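Local structure of arabinan endo-1,5-alpha-l-arabinosidase A (1GYH) at residues 44-47 / 48-52; 175-178 / 179-183. The protein cleaves the alpha-1,5-arabinofuranosyl bonds of linear arabinan, releasing almost exclusively arabinotriose, and takes part in breaking down the plant cell wall. One frame throughout, in Å; residues are numbered along the deposited sequence.

Contact 1: residues 44-47 / 48-52; sequences RAFA and TEPTW
Phe46 and Pro50, four residues apart where the chain leaves strand 38-44, show how a proline can serve a loop as an apolar surface. The contact is of the CH-pi kind: Pro50 CG stands over one face of the Phe46 ring, 3.9 Å from its centroid and 15° off the normal, displaced toward the rim on the side of CE2 and CZ. The two side chains cross at about a right angle. With CG of Phe46 anti to its own carbonyl carbon (chi1 -66°), the ring also meets the backbone ahead of it, Phe46 CD2 lying 3.6 Å from Pro50 N. A second proline contact faces the other way along the chain, Pro50 CB lying over the Trp52 ring.

The polar contacts belong to Arg44, whose chain bends at chi3 and brings its guanidinium to the backbone of the loop. Its NE donates to Phe46 O at 2.8 Å, a fairly straight bond that arrives in the carbonyl plane. NH2 adds a weak, strongly bent bond to Thr48 O (3.1 Å). One side chain thus bonds two carbonyls of a loop without regular structure, one of them weakly, while the carbonyl oxygen between them, Ala47 O, lies above a face of the guanidinium. Glu49 sends its carboxylate elsewhere, to a salt bridge with Lys54.

The apolar part rests on the neighbouring sheet: Phe46 meets Tyr80 edge-to-face, Phe46 and Pro50 both touch Leu64 of strand 63-72, and Trp52, hydrogen-bonded to Asp111, packs on strands 75-82, 90-97 and 110-118 just before helix 53-56.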
loop_
_atom_site.group_PDB
_atom_site.type_symbol
_atom_site.label_atom_id
_atom_site.label_comp_id
_atom_site.label_asym_id
_atom_site.label_seq_id
_atom_site.Cartn_x
_atom_site.Cartn_y
_atom_site.Cartn_z
ATOM N N ARG A 44 -11.296 4.387 14.142
ATOM C CA ARG A 44 -11.391 4.529 12.703
ATOM C C ARG A 44 -11.153 5.979 12.362
ATOM O O ARG A 44 -11.617 6.866 13.074
ATOM C CB ARG A 44 -12.737 3.987 12.176
ATOM C CG ARG A 44 -13.973 4.562 12.869
ATOM C CD ARG A 44 -15.324 3.966 12.436
ATOM N NE ARG A 44 -15.714 4.404 11.087
ATOM C CZ ARG A 44 -16.709 3.877 10.362
ATOM N NH1 ARG A 44 -17.468 2.910 10.840
ATOM N NH2 ARG A 44 -16.958 4.346 9.151
ATOM N N ALA A 45 -10.390 6.246 11.307
ATOM C CA ALA A 45 -9.992 7.614 11.032
ATOM C C ALA A 45 -11.183 8.529 10.796
ATOM O O ALA A 45 -11.265 9.605 11.401
ATOM C CB ALA A 45 -9.030 7.662 9.855
ATOM N N PHE A 46 -12.083 8.118 9.903
ATOM C CA PHE A 46 -13.399 8.795 9.713
ATOM C C PHE A 46 -14.486 8.068 10.488
ATOM O O PHE A 46 -14.705 6.864 10.294
ATOM C CB PHE A 46 -13.796 8.818 8.231
ATOM C CG PHE A 46 -12.883 9.660 7.360
ATOM C CD1 PHE A 46 -11.651 9.149 6.915
ATOM C CD2 PHE A 46 -13.232 10.960 7.018
ATOM C CE1 PHE A 46 -10.827 9.903 6.078
ATOM C CE2 PHE A 46 -12.402 11.746 6.211
ATOM C CZ PHE A 46 -11.178 11.210 5.758
ATOM N N ALA A 47 -15.139 8.780 11.380
ATOM C CA ALA A 47 -16.286 8.264 12.129
ATOM C C ALA A 47 -17.407 7.824 11.169
ATOM O O ALA A 47 -18.102 6.828 11.418
ATOM C CB ALA A 47 -16.788 9.291 13.061
ATOM N N THR A 48 -17.560 8.553 10.072
ATOM C CA THR A 48 -18.476 8.132 9.016
ATOM C C THR A 48 -17.691 7.969 7.698
ATOM O O THR A 48 -17.135 6.904 7.444
ATOM C CB THR A 48 -19.690 9.108 8.900
ATOM O OG1 THR A 48 -19.254 10.460 8.708
ATOM C CG2 THR A 48 -20.480 9.169 10.176
ATOM N N GLU A 49 -17.586 9.046 6.922
ATOM C CA GLU A 49 -16.889 9.018 5.644
ATOM C C GLU A 49 -16.476 10.396 5.181
ATOM O O GLU A 49 -17.023 11.420 5.654
ATOM C CB GLU A 49 -17.773 8.366 4.562
ATOM C CG GLU A 49 -19.061 9.057 4.262
ATOM C CD GLU A 49 -20.012 8.203 3.422
ATOM O OE1 GLU A 49 -20.280 7.014 3.785
ATOM O OE2 GLU A 49 -20.516 8.734 2.400
ATOM N N PRO A 50 -15.527 10.456 4.247
ATOM C CA PRO A 50 -15.145 11.746 3.693
ATOM C C PRO A 50 -16.383 12.434 3.060
ATOM O O PRO A 50 -17.209 11.763 2.440
ATOM C CB PRO A 50 -14.084 11.391 2.649
ATOM C CG PRO A 50 -13.593 10.030 3.012
ATOM C CD PRO A 50 -14.753 9.352 3.641
ATOM N N THR A 51 -16.507 13.748 3.245
ATOM C CA THR A 51 -17.673 14.491 2.784
ATOM C C THR A 51 -17.853 14.417 1.280
ATOM O O THR A 51 -18.978 14.533 0.783
ATOM C CB THR A 51 -17.617 15.972 3.205
ATOM O OG1 THR A 51 -16.436 16.579 2.665
ATOM C CG2 THR A 51 -17.549 16.131 4.736
ATOM N N TRP A 52 -16.750 14.219 0.564
ATOM C CA TRP A 52 -16.704 14.214 -0.882
ATOM C C TRP A 52 -16.792 12.811 -1.519
ATOM O O TRP A 52 -16.816 12.688 -2.758
ATOM C CB TRP A 52 -15.394 14.911 -1.352
ATOM C CG TRP A 52 -14.110 14.322 -0.754
ATOM C CD1 TRP A 52 -13.469 14.761 0.370
ATOM C CD2 TRP A 52 -13.374 13.186 -1.221
ATOM N NE1 TRP A 52 -12.382 13.964 0.625
ATOM C CE2 TRP A 52 -12.292 12.995 -0.338
ATOM C CE3 TRP A 52 -13.520 12.300 -2.297
ATOM C CZ2 TRP A 52 -11.352 11.972 -0.504
ATOM C CZ3 TRP A 52 -12.583 11.277 -2.467
ATOM C CH2 TRP A 52 -11.500 11.132 -1.574
#

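Contact 2: residues 175-178 / 179-183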
loop_
_atom_site.group_PDB
_atom_site.type_symbol
_atom_site.label_atom_id
_atom_site.label_comp_id
_atom_site.label_asym_id
_atom_site.label_seq_id
_atom_site.Cartn_x
_atom_site.Cartn_y
_atom_site.Cartn_z
ATOM N N LEU A 175 2.117 -3.402 -17.237
ATOM C CA LEU A 175 1.950 -4.617 -18.013
ATOM C C LEU A 175 1.121 -4.299 -19.291
ATOM O O LEU A 175 0.572 -3.204 -19.415
ATOM C CB LEU A 175 1.284 -5.695 -17.203
ATOM C CG LEU A 175 2.060 -6.204 -15.978
ATOM C CD1 LEU A 175 1.183 -7.068 -15.059
ATOM C CD2 LEU A 175 3.254 -7.008 -16.475
ATOM N N GLU A 176 1.087 -5.247 -20.232
ATOM C CA GLU A 176 0.621 -4.969 -21.603
ATOM C C GLU A 176 -0.860 -4.540 -21.585
ATOM O O GLU A 176 -1.637 -5.066 -20.804
ATOM C CB GLU A 176 0.802 -6.188 -22.505
ATOM C CG GLU A 176 0.440 -5.981 -23.987
ATOM C CD GLU A 176 1.255 -4.893 -24.654
ATOM O OE1 GLU A 176 2.396 -5.193 -25.088
ATOM O OE2 GLU A 176 0.766 -3.736 -24.741
ATOM N N ARG A 177 -1.176 -3.568 -22.435
ATOM C CA ARG A 177 -2.545 -3.090 -22.743
ATOM C C ARG A 177 -2.527 -2.262 -24.016
ATOM O O ARG A 177 -1.684 -1.357 -24.197
ATOM C CB ARG A 177 -3.085 -2.221 -21.596
ATOM C CG ARG A 177 -4.551 -1.715 -21.827
ATOM C CD ARG A 177 -4.898 -0.416 -21.094
ATOM N NE ARG A 177 -6.296 0.019 -21.271
ATOM C CZ ARG A 177 -7.305 -0.238 -20.423
ATOM N NH1 ARG A 177 -7.134 -0.964 -19.329
ATOM N NH2 ARG A 177 -8.519 0.218 -20.697
ATOM N N SER A 178 -3.444 -2.558 -24.918
ATOM C CA SER A 178 -3.665 -1.758 -26.118
ATOM C C SER A 178 -4.622 -0.629 -25.786
ATOM O O SER A 178 -5.596 -0.844 -25.030
ATOM C CB SER A 178 -4.289 -2.623 -27.226
ATOM O OG SER A 178 -4.836 -1.811 -28.251
ATOM N N VAL A 179 -4.369 0.561 -26.320
ATOM C CA VAL A 179 -5.283 1.690 -26.080
ATOM C C VAL A 179 -6.632 1.542 -26.801
ATOM O O VAL A 179 -7.543 2.312 -26.527
ATOM C CB VAL A 179 -4.695 3.062 -26.443
ATOM C CG1 VAL A 179 -3.383 3.279 -25.628
ATOM C CG2 VAL A 179 -4.515 3.217 -27.908
ATOM N N LEU A 180 -6.729 0.577 -27.704
ATOM C CA LEU A 180 -8.004 0.271 -28.387
ATOM C C LEU A 180 -9.012 -0.419 -27.472
ATOM O O LEU A 180 -10.194 -0.500 -27.801
ATOM C CB LEU A 180 -7.767 -0.547 -29.654
ATOM C CG LEU A 180 -6.827 0.113 -30.664
ATOM C CD1 LEU A 180 -6.760 -0.738 -31.931
ATOM C CD2 LEU A 180 -7.196 1.584 -30.968
ATOM N N MET A 181 -8.568 -0.928 -26.338
ATOM C CA MET A 181 -9.459 -1.466 -25.301
ATOM C C MET A 181 -10.339 -0.320 -24.788
ATOM O O MET A 181 -9.892 0.841 -24.734
ATOM C CB MET A 181 -8.596 -1.991 -24.135
ATOM C CG MET A 181 -9.341 -2.694 -23.012
ATOM S SD MET A 181 -8.348 -3.382 -21.633
ATOM C CE MET A 181 -7.031 -4.316 -22.491
ATOM N N ASP A 182 -11.565 -0.605 -24.382
ATOM C CA ASP A 182 -12.368 0.447 -23.785
ATOM C C ASP A 182 -11.707 1.020 -22.546
ATOM O O ASP A 182 -11.334 0.279 -21.640
ATOM C CB ASP A 182 -13.779 -0.021 -23.417
ATOM C CG ASP A 182 -14.660 1.143 -23.021
ATOM O OD1 ASP A 182 -14.702 1.504 -21.856
ATOM O OD2 ASP A 182 -15.293 1.819 -23.836
ATOM N N ASP A 183 -11.642 2.357 -22.476
ATOM C CA ASP A 183 -10.932 3.062 -21.408
ATOM C C ASP A 183 -11.504 2.798 -20.007
ATOM O O ASP A 183 -10.798 2.929 -18.985
ATOM C CB ASP A 183 -10.925 4.564 -21.655
ATOM C CG ASP A 183 -9.905 5.000 -22.726
ATOM O OD1 ASP A 183 -9.360 4.179 -23.470
ATOM O OD2 ASP A 183 -9.558 6.180 -22.885
HETATM O O HOH W 1 -7.767 1.635 -23.226
#
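Extended from CG to NE, with CG anti to the backbone N (chi1 -178°), Arg177 reaches across the turn that follows it; Met181, whose CG is likewise anti to its backbone N, runs extended as far as SD and so sets its sulfur against the arginine's flat end. Met181 SD sits over the centre of one guanidinium face, 3.5 Å from Arg177 CZ. The bend at chi3 (-49°) then turns Met181 CE to Arg177 CG, so the thioether lies against both the charged group and its aliphatic stem.

Between them the backbone makes a type I beta turn from Ser178 to Met181, closed by Met181 N donating to Ser178 O at 3.2 Å. Ser178 reinforces it with its side chain: OG accepts from Leu180 N (3.1 Å).

A water at the guanidinium edge, in its plane, accepts from Arg177 NE at 2.9 Å. It also lies 2.7 Å from Met181 O and 3.0 Å from Asp183 OD1, positions suited to receiving its protons, though it has more acceptors in reach than protons to give. NH1 has its partner beyond the turn, at Gln185 O.

Chemically, the two aspects of the guanidinium are served differently. A polarisable sulfur covers a face while NE and NH1 donate to the water and to Gln185 O, and the carboxylate of Asp183, near enough to share that water, probably offsets part of the positive charge.

In the fold
Both contacts lie in a loop leaving a strand of a propeller sheet, in which side chains a few residues apart meet: contact 1 follows strand 38-44 and contact 2 follows strand 169-173, in different blades of the five-bladed propeller. Their centres lie 34 Å apart and their nearest atoms about 19 Å, so they do not touch. Contact 1 comes closer to residues that probably bind substrate, the side chain of Glu49 lying about 4 Å from that of Gly62. In contact 2, Arg177 is about 9 Å from Asn126 and Asp182 about 10 Å from Lys87, by side chains, which places this loop farther from the probable substrate-binding residues.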